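Local coordinates for protein Nrps/pks (Streptomyces albus, PDB 4OPE) that probably catalyses decarboxylative Claisen condensation as a ketosynthase domain of the "AT-less" type I polyketide synthase that builds oxazolomycin, at residues Ser154-Val159 / Gly167-Leu172. Numbering follows the deposited sequence.
Sequences SVANRV and GPSIAL
The hydroxyl of S169 is gripped from the helix by two side chains, N157 within the contact and S160 one turn further along. N157 ND2 donates to S169 OG over 2.9 Å, with an N-H...O angle of 150°, and the hydroxyl lies almost in the amide plane, 6° out of it. A fully extended first torsion (chi1 180°) carries the S169 hydroxyl away from its strand to the helix surface, where S169 OG also rests 3.5 Å from A156 CB. The A156 methyl points toward the strand and packs against it: A156 CB lies 3.8 Å from I170 O and also meets the A171 methyl. Small residues on both sides let helix and strand run close, the axes of 154-159 and 169-172 approaching to 6.6 Å and running roughly antiparallel. In this thiolase-type fold strand 169-173 is the outermost of its end of the sheet within the chain, bonded through its backbone to strand 121-126; A171 and L172 pair antiparallel with a strand of the second subunit, so the sheet runs on across the interface. N157 ND2 also bonds S427 OG of that subunit, and the same S427 hydroxyl bonds S169 O. On the opposite side of the strand, I170 packs against F124.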
loop_
_atom_site.group_PDB
_atom_site.type_symbol
_atom_site.label_atom_id
_atom_site.label_comp_id
_atom_site.label_asym_id
_atom_site.label_seq_id
_atom_site.Cartn_x
_atom_site.Cartn_y
_atom_site.Cartn_z
ATOM N N SER A 154 -5.630 5.114 -7.130
ATOM C CA SER A 154 -6.929 5.404 -7.721
ATOM C C SER A 154 -8.041 4.403 -7.329
ATOM O O SER A 154 -9.201 4.777 -7.081
ATOM C CB SER A 154 -6.810 5.465 -9.222
ATOM O OG SER A 154 -7.701 6.443 -9.717
ATOM N N VAL A 155 -7.680 3.133 -7.234
ATOM C CA VAL A 155 -8.606 2.166 -6.765
ATOM C C VAL A 155 -9.158 2.508 -5.348
ATOM O O VAL A 155 -10.394 2.418 -5.100
ATOM C CB VAL A 155 -7.999 0.775 -6.773
ATOM C CG1 VAL A 155 -9.065 -0.218 -6.368
ATOM C CG2 VAL A 155 -7.446 0.442 -8.155
ATOM N N ALA A 156 -8.293 2.900 -4.415
ATOM C CA ALA A 156 -8.815 3.242 -3.107
ATOM C C ALA A 156 -9.511 4.615 -3.123
ATOM O O ALA A 156 -10.620 4.766 -2.603
ATOM C CB ALA A 156 -7.728 3.205 -2.083
ATOM N N ASN A 157 -8.853 5.605 -3.726
ATOM C CA ASN A 157 -9.307 7.007 -3.693
ATOM C C ASN A 157 -10.676 7.192 -4.356
ATOM O O ASN A 157 -11.535 7.897 -3.858
ATOM C CB ASN A 157 -8.313 7.897 -4.432
ATOM C CG ASN A 157 -7.006 8.055 -3.726
ATOM O OD1 ASN A 157 -6.064 8.518 -4.324
ATOM N ND2 ASN A 157 -6.932 7.691 -2.474
ATOM N N ARG A 158 -10.860 6.531 -5.483
ATOM C CA ARG A 158 -12.123 6.580 -6.138
ATOM C C ARG A 158 -13.255 5.989 -5.260
ATOM O O ARG A 158 -14.354 6.559 -5.146
ATOM C CB ARG A 158 -12.026 5.881 -7.473
ATOM C CG ARG A 158 -13.263 6.090 -8.347
ATOM C CD ARG A 158 -12.899 6.045 -9.821
ATOM N NE ARG A 158 -12.913 7.380 -10.386
ATOM C CZ ARG A 158 -12.132 7.827 -11.365
ATOM N NH1 ARG A 158 -11.209 7.079 -11.934
ATOM N NH2 ARG A 158 -12.279 9.065 -11.775
ATOM N N VAL A 159 -12.999 4.881 -4.608
ATOM C CA VAL A 159 -13.957 4.416 -3.598
ATOM C C VAL A 159 -14.198 5.491 -2.499
ATOM O O VAL A 159 -15.356 5.849 -2.160
ATOM C CB VAL A 159 -13.505 3.074 -3.012
ATOM C CG1 VAL A 159 -14.265 2.737 -1.739
ATOM C CG2 VAL A 159 -13.760 2.013 -4.042
ATOM N N GLY A 167 -11.879 8.643 5.991
ATOM C CA GLY A 167 -10.769 8.024 6.679
ATOM C C GLY A 167 -9.603 7.802 5.735
ATOM O O GLY A 167 -9.610 8.247 4.574
ATOM N N PRO A 168 -8.584 7.110 6.226
ATOM C CA PRO A 168 -7.441 6.712 5.428
ATOM C C PRO A 168 -7.884 6.063 4.149
ATOM O O PRO A 168 -8.821 5.259 4.157
ATOM C CB PRO A 168 -6.749 5.674 6.298
ATOM C CG PRO A 168 -7.193 5.956 7.674
ATOM C CD PRO A 168 -8.570 6.524 7.573
ATOM N N SER A 169 -7.218 6.392 3.064
ATOM C CA SER A 169 -7.509 5.794 1.760
ATOM C C SER A 169 -6.189 5.327 1.153
ATOM O O SER A 169 -5.471 6.106 0.629
ATOM C CB SER A 169 -8.238 6.805 0.806
ATOM O OG SER A 169 -8.540 6.253 -0.500
ATOM N N ILE A 170 -5.908 4.033 1.203
ATOM C CA ILE A 170 -4.595 3.509 0.902
ATOM C C ILE A 170 -4.654 2.295 0.029
ATOM O O ILE A 170 -5.393 1.372 0.333
ATOM C CB ILE A 170 -3.945 3.052 2.214
ATOM C CG1 ILE A 170 -3.940 4.218 3.213
ATOM C CG2 ILE A 170 -2.533 2.526 1.933
ATOM C CD1 ILE A 170 -3.308 3.887 4.553
ATOM N N ALA A 171 -3.868 2.253 -1.024
ATOM C CA ALA A 171 -3.723 1.029 -1.776
ATOM C C ALA A 171 -2.371 0.455 -1.452
ATOM O O ALA A 171 -1.419 1.187 -1.141
ATOM C CB ALA A 171 -3.844 1.269 -3.263
ATOM N N LEU A 172 -2.245 -0.852 -1.508
ATOM C CA LEU A 172 -0.972 -1.439 -1.078
ATOM C C LEU A 172 -0.649 -2.734 -1.817
ATOM O O LEU A 172 -1.547 -3.451 -2.218
ATOM C CB LEU A 172 -0.930 -1.587 0.442
ATOM C CG LEU A 172 -2.070 -2.438 0.970
ATOM C CD1 LEU A 172 -1.551 -3.812 1.346
ATOM C CD2 LEU A 172 -2.711 -1.782 2.178
#